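Local coordinates for protein design 2L4HC2_9 (PDB 5J73) that forms a computationally designed homodimer of helical hairpins, with modular hydrogen-bond networks intended to confer specificity on the association, at residues 26-31 / 56-61; 36-41 / 49-54. One frame throughout, in Å; residues are numbered along the deposited sequence.

Contact 1 (26-31 / 56-61); sequences EEAEER and AEIIEE
I58 turns its two branches to different partners: CG1 stands beside the backbone N and anti to the carbonyl carbon (chi1 -71°), which puts CG2 anti to the N and leads the longer arm, extended at chi2, on to CD1. The CG2 methyl meets A28, its carbon 3.6 Å from A28 CB, while I58 CD1 reaches the aliphatic part of R31, 3.7 Å from R31 CG and 4.1 Å from R31 CB. R31 starts with CG anti to its own N (chi1 177°), then bends at chi2 and chi3, so that its stem runs obliquely across the end of the isoleucine and its guanidinium turns back along helix 8-39. There NH2 forms a salt bridge with E27, one turn earlier.

Each residue type fits its place. A28, with a single methyl, lets the backbones come close, A28 CA lying 6.4 Å from I58 CA. The branched isoleucine can touch alanine and arginine at once, and the arginine offers I58 its carbons while carrying its charge to the border of the contact. E57 and E61 lie near that charge without touching it: R31 NH2 is 5.4 Å from E61 OE1, a spacing that might add a mild long-range attraction.

The second subunit packs beside this apolar seam, where I59 meets its counterpart and A56 lies on L32 of the other chain. Small and branched apolar residues packed between two antiparallel helices of one chain, with polar chains at the border, fit a designed helical hairpin that pairs with a second copy in a four-helix bundle.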
loop_
_atom_site.group_PDB
_atom_site.type_symbol
_atom_site.label_atom_id
_atom_site.label_comp_id
_atom_site.label_asym_id
_atom_site.label_seq_id
_atom_site.Cartn_x
_atom_site.Cartn_y
_atom_site.Cartn_z
ATOM N N GLU A 26 5.225 -8.492 -1.246
ATOM C CA GLU A 26 6.358 -9.090 -1.937
ATOM C C GLU A 26 6.034 -9.272 -3.419
ATOM O O GLU A 26 6.887 -9.059 -4.282
ATOM C CB GLU A 26 6.723 -10.433 -1.302
ATOM C CG GLU A 26 7.569 -10.314 -0.044
ATOM C CD GLU A 26 7.865 -11.658 0.591
ATOM O OE1 GLU A 26 7.404 -12.685 0.050
ATOM O OE2 GLU A 26 8.594 -11.689 1.604
ATOM N N GLU A 27 4.797 -9.663 -3.704
ATOM C CA GLU A 27 4.338 -9.801 -5.082
ATOM C C GLU A 27 4.354 -8.447 -5.778
ATOM O O GLU A 27 4.708 -8.344 -6.949
ATOM C CB GLU A 27 2.931 -10.405 -5.126
ATOM C CG GLU A 27 2.376 -10.599 -6.532
ATOM C CD GLU A 27 0.976 -11.189 -6.538
ATOM O OE1 GLU A 27 0.411 -11.402 -5.444
ATOM O OE2 GLU A 27 0.425 -11.406 -7.640
ATOM N N ALA A 28 3.972 -7.402 -5.048
ATOM C CA ALA A 28 3.939 -6.060 -5.609
ATOM C C ALA A 28 5.347 -5.557 -5.893
ATOM O O ALA A 28 5.596 -4.934 -6.926
ATOM C CB ALA A 28 3.221 -5.106 -4.661
ATOM N N GLU A 29 6.267 -5.843 -4.976
ATOM C CA GLU A 29 7.661 -5.442 -5.139
ATOM C C GLU A 29 8.265 -6.101 -6.372
ATOM O O GLU A 29 8.996 -5.468 -7.132
ATOM C CB GLU A 29 8.477 -5.793 -3.891
ATOM C CG GLU A 29 8.801 -4.590 -3.011
ATOM C CD GLU A 29 9.419 -4.977 -1.680
ATOM O OE1 GLU A 29 10.473 -5.647 -1.683
ATOM O OE2 GLU A 29 8.859 -4.598 -0.630
ATOM N N GLU A 30 7.955 -7.380 -6.561
ATOM C CA GLU A 30 8.448 -8.124 -7.711
ATOM C C GLU A 30 7.847 -7.612 -9.009
ATOM O O GLU A 30 8.557 -7.361 -9.982
ATOM C CB GLU A 30 8.108 -9.605 -7.557
ATOM C CG GLU A 30 8.975 -10.353 -6.567
ATOM C CD GLU A 30 8.283 -11.583 -6.011
ATOM O OE1 GLU A 30 7.341 -12.084 -6.662
ATOM O OE2 GLU A 30 8.674 -12.042 -4.917
ATOM N N ARG A 31 6.529 -7.450 -9.011
ATOM C CA ARG A 31 5.817 -6.994 -10.194
ATOM C C ARG A 31 6.177 -5.568 -10.553
ATOM O O ARG A 31 6.181 -5.196 -11.719
ATOM C CB ARG A 31 4.312 -7.098 -9.993
ATOM C CG ARG A 31 3.509 -6.556 -11.166
ATOM C CD ARG A 31 2.305 -7.420 -11.480
ATOM N NE ARG A 31 1.728 -8.049 -10.297
ATOM C CZ ARG A 31 0.755 -8.952 -10.337
ATOM N NH1 ARG A 31 0.243 -9.329 -11.501
ATOM N NH2 ARG A 31 0.291 -9.477 -9.212
ATOM N N ALA A 56 -1.873 0.299 -11.170
ATOM C CA ALA A 56 -3.068 0.846 -10.538
ATOM C C ALA A 56 -3.782 -0.233 -9.731
ATOM O O ALA A 56 -4.362 0.045 -8.684
ATOM C CB ALA A 56 -4.002 1.437 -11.580
ATOM N N GLU A 57 -3.737 -1.465 -10.226
ATOM C CA GLU A 57 -4.311 -2.597 -9.513
ATOM C C GLU A 57 -3.571 -2.821 -8.206
ATOM O O GLU A 57 -4.179 -3.088 -7.170
ATOM C CB GLU A 57 -4.239 -3.865 -10.359
ATOM C CG GLU A 57 -5.395 -4.057 -11.310
ATOM C CD GLU A 57 -5.328 -5.393 -12.021
ATOM O OE1 GLU A 57 -4.261 -6.044 -11.963
ATOM O OE2 GLU A 57 -6.334 -5.792 -12.644
ATOM N N ILE A 58 -2.249 -2.723 -8.274
ATOM C CA ILE A 58 -1.399 -2.926 -7.113
ATOM C C ILE A 58 -1.700 -1.885 -6.046
ATOM O O ILE A 58 -1.841 -2.222 -4.874
ATOM C CB ILE A 58 0.093 -2.876 -7.503
ATOM C CG1 ILE A 58 0.452 -4.132 -8.294
ATOM C CG2 ILE A 58 0.987 -2.765 -6.270
ATOM C CD1 ILE A 58 1.788 -4.062 -8.991
ATOM N N ILE A 59 -1.808 -0.628 -6.455
ATOM C CA ILE A 59 -2.044 0.453 -5.510
ATOM C C ILE A 59 -3.347 0.209 -4.763
ATOM O O ILE A 59 -3.402 0.321 -3.541
ATOM C CB ILE A 59 -2.083 1.820 -6.219
ATOM C CG1 ILE A 59 -0.681 2.195 -6.699
ATOM C CG2 ILE A 59 -2.643 2.904 -5.296
ATOM C CD1 ILE A 59 -0.665 3.247 -7.784
ATOM N N GLU A 60 -4.387 -0.151 -5.503
ATOM C CA GLU A 60 -5.694 -0.391 -4.907
ATOM C C GLU A 60 -5.663 -1.575 -3.942
ATOM O O GLU A 60 -6.334 -1.560 -2.912
ATOM C CB GLU A 60 -6.730 -0.618 -6.008
ATOM C CG GLU A 60 -7.589 0.609 -6.273
ATOM C CD GLU A 60 -8.063 0.713 -7.708
ATOM O OE1 GLU A 60 -7.823 -0.221 -8.500
ATOM O OE2 GLU A 60 -8.682 1.741 -8.047
ATOM N N GLU A 61 -4.868 -2.588 -4.266
ATOM C CA GLU A 61 -4.717 -3.745 -3.393
ATOM C C GLU A 61 -3.983 -3.339 -2.121
ATOM O O GLU A 61 -4.369 -3.729 -1.017
ATOM C CB GLU A 61 -3.971 -4.874 -4.108
ATOM C CG GLU A 61 -4.837 -5.650 -5.092
ATOM C CD GLU A 61 -4.064 -6.718 -5.843
ATOM O OE1 GLU A 61 -2.817 -6.640 -5.885
ATOM O OE2 GLU A 61 -4.707 -7.638 -6.393
#

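Contact 2 (36-41 / 49-54)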
loop_
_atom_site.group_PDB
_atom_site.type_symbol
_atom_site.label_atom_id
_atom_site.label_comp_id
_atom_site.label_asym_id
_atom_site.label_seq_id
_atom_site.Cartn_x
_atom_site.Cartn_y
_atom_site.Cartn_z
ATOM N N LYS A 36 9.068 -2.015 -14.077
ATOM C CA LYS A 36 10.052 -0.950 -14.214
ATOM C C LYS A 36 11.077 -1.361 -15.274
ATOM O O LYS A 36 11.482 -0.552 -16.104
ATOM C CB LYS A 36 10.732 -0.649 -12.876
ATOM C CG LYS A 36 9.814 0.051 -11.862
ATOM C CD LYS A 36 10.357 -0.124 -10.453
ATOM C CE LYS A 36 11.541 0.786 -10.159
ATOM N NZ LYS A 36 11.664 0.950 -8.683
ATOM N N GLU A 37 11.484 -2.630 -15.246
ATOM C CA GLU A 37 12.409 -3.163 -16.242
ATOM C C GLU A 37 11.777 -3.141 -17.628
ATOM O O GLU A 37 12.423 -2.769 -18.606
ATOM C CB GLU A 37 12.828 -4.595 -15.884
ATOM C CG GLU A 37 13.804 -5.239 -16.880
ATOM C CD GLU A 37 15.146 -4.528 -16.952
ATOM O OE1 GLU A 37 15.461 -3.741 -16.035
ATOM O OE2 GLU A 37 15.886 -4.754 -17.934
ATOM N N ALA A 38 10.513 -3.540 -17.704
ATOM C CA ALA A 38 9.794 -3.540 -18.970
ATOM C C ALA A 38 9.570 -2.115 -19.465
ATOM O O ALA A 38 9.466 -1.875 -20.667
ATOM C CB ALA A 38 8.467 -4.271 -18.826
ATOM N N SER A 39 9.485 -1.170 -18.532
ATOM C CA SER A 39 9.225 0.220 -18.883
ATOM C C SER A 39 10.389 0.822 -19.670
ATOM O O SER A 39 10.185 1.550 -20.639
ATOM C CB SER A 39 8.960 1.041 -17.620
ATOM O OG SER A 39 9.021 2.428 -17.891
ATOM N N LYS A 40 11.610 0.510 -19.241
ATOM C CA LYS A 40 12.822 1.034 -19.872
ATOM C C LYS A 40 13.356 0.091 -20.953
ATOM O O LYS A 40 14.568 -0.039 -21.134
ATOM C CB LYS A 40 13.903 1.312 -18.820
ATOM C CG LYS A 40 13.611 2.518 -17.937
ATOM C CD LYS A 40 13.623 3.800 -18.771
ATOM C CE LYS A 40 13.750 5.054 -17.921
ATOM N NZ LYS A 40 12.454 5.463 -17.320
ATOM N N ARG A 41 12.444 -0.562 -21.663
ATOM C CA ARG A 41 12.799 -1.473 -22.748
ATOM C C ARG A 41 12.256 -0.932 -24.078
ATOM O O ARG A 41 12.257 -1.624 -25.096
ATOM C CB ARG A 41 12.253 -2.875 -22.442
ATOM C CG ARG A 41 12.527 -3.949 -23.490
ATOM C CD ARG A 41 12.037 -5.307 -23.029
ATOM N NE ARG A 41 10.578 -5.352 -22.949
ATOM C CZ ARG A 41 9.774 -5.670 -23.960
ATOM N NH1 ARG A 41 10.275 -5.954 -25.158
ATOM N NH2 ARG A 41 8.461 -5.680 -23.779
ATOM N N LEU A 49 0.572 1.747 -21.335
ATOM C CA LEU A 49 -0.738 1.886 -20.705
ATOM C C LEU A 49 -1.116 0.635 -19.923
ATOM O O LEU A 49 -1.749 0.716 -18.871
ATOM C CB LEU A 49 -1.814 2.175 -21.758
ATOM C CG LEU A 49 -1.796 3.538 -22.452
ATOM C CD1 LEU A 49 -2.714 3.523 -23.662
ATOM C CD2 LEU A 49 -2.225 4.627 -21.489
ATOM N N ASP A 50 -0.729 -0.521 -20.450
ATOM C CA ASP A 50 -1.027 -1.792 -19.807
ATOM C C ASP A 50 -0.312 -1.901 -18.466
ATOM O O ASP A 50 -0.869 -2.406 -17.492
ATOM C CB ASP A 50 -0.624 -2.950 -20.720
ATOM C CG ASP A 50 -1.236 -4.268 -20.297
ATOM O OD1 ASP A 50 -0.668 -4.933 -19.405
ATOM O OD2 ASP A 50 -2.289 -4.639 -20.857
ATOM N N LEU A 51 0.926 -1.421 -18.422
ATOM C CA LEU A 51 1.707 -1.431 -17.192
ATOM C C LEU A 51 1.105 -0.490 -16.151
ATOM O O LEU A 51 1.102 -0.793 -14.957
ATOM C CB LEU A 51 3.159 -1.041 -17.478
ATOM C CG LEU A 51 3.947 -1.957 -18.424
ATOM C CD1 LEU A 51 5.397 -1.507 -18.505
ATOM C CD2 LEU A 51 3.866 -3.419 -18.005
ATOM N N ILE A 52 0.603 0.653 -16.609
ATOM C CA ILE A 52 -0.042 1.628 -15.734
ATOM C C ILE A 52 -1.301 1.037 -15.094
ATOM O O ILE A 52 -1.546 1.229 -13.902
ATOM C CB ILE A 52 -0.386 2.919 -16.510
ATOM C CG1 ILE A 52 0.908 3.662 -16.858
ATOM C CG2 ILE A 52 -1.342 3.803 -15.706
ATOM C CD1 ILE A 52 0.718 4.951 -17.640
ATOM N N ARG A 53 -2.092 0.326 -15.890
ATOM C CA ARG A 53 -3.271 -0.375 -15.387
ATOM C C ARG A 53 -2.860 -1.418 -14.348
ATOM O O ARG A 53 -3.515 -1.585 -13.318
ATOM C CB ARG A 53 -4.031 -1.025 -16.550
ATOM C CG ARG A 53 -4.862 -0.026 -17.348
ATOM C CD ARG A 53 -5.706 -0.660 -18.457
ATOM N NE ARG A 53 -6.655 -1.672 -17.996
ATOM C CZ ARG A 53 -6.532 -2.982 -18.208
ATOM N NH1 ARG A 53 -5.501 -3.471 -18.891
ATOM N NH2 ARG A 53 -7.459 -3.813 -17.749
ATOM N N GLU A 54 -1.763 -2.108 -14.631
ATOM C CA GLU A 54 -1.259 -3.161 -13.764
ATOM C C GLU A 54 -0.813 -2.580 -12.416
ATOM O O GLU A 54 -1.096 -3.152 -11.363
ATOM C CB GLU A 54 -0.116 -3.894 -14.472
ATOM C CG GLU A 54 0.541 -5.021 -13.699
ATOM C CD GLU A 54 1.537 -5.791 -14.558
ATOM O OE1 GLU A 54 1.688 -5.450 -15.752
ATOM O OE2 GLU A 54 2.170 -6.738 -14.049
#
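A38 and S39, at the C-terminal end of helix 8-39, meet residues 49-54 through one side chain, L51. The segment begins with L49, whose side chain packs on S39 of the second subunit; an apolar side chain suits this place between the chains. D50, next along, faces solvent, where a charged side chain costs little. Its OD2 lies in the plane of the R53 guanidinium, at its edge, but the salt bridge is long, with 3.9 Å from D50 OD2 to R53 NH1.

L51 turns back to the partner helix within the same chain. Its CG stands anti to the carbonyl carbon (chi1 -62°), and chi2 of -175° extends CD1 straight outward, making this methyl the atom that does the touching. CD1 lies 4.1 Å from A38 CB and 4.1 Å from S39 N, with S39 CB farther off at 4.5 Å from it. The leucine tip thus rests on the alanine methyl and against the backbone of the last helical turn, a loose van der Waals fit. Small A38 and S39 suit a spot where the leucine must lie close to the main chain, and V35, one turn earlier, also touches L51.

I52 follows on the dimer side and packs against I52 of the second subunit. R53 is exposed, its charge suited to solvent, although K40 of the second subunit brings a like charge near it. E54 completes the segment with a salt bridge to R34 and a side-chain contact with V35.

K40 is the first residue to leave helical geometry, and L51, from the second helix, packs on the turn just before it, close to the connection of a helical hairpin; two such hairpins make the four-helix bundle.

In the fold
Contacts 1 and 2 join the same two antiparallel helices, 8-39 and 45-78, with their centres 13 Å apart. Contact 1 lies near the middle of the chain, its centre about 6 Å from the chain's centre, whereas the centre of contact 2 sits about 18 Å out, toward the connecting turn. R31 of contact 1 and E54 of contact 2 bridge the interval through a long, weak ion pair. Both contacts border the second subunit, which makes the inner side of the hairpin also the dimer interface. Both are plain packing contacts at two levels of one hairpin in the dimeric bundle.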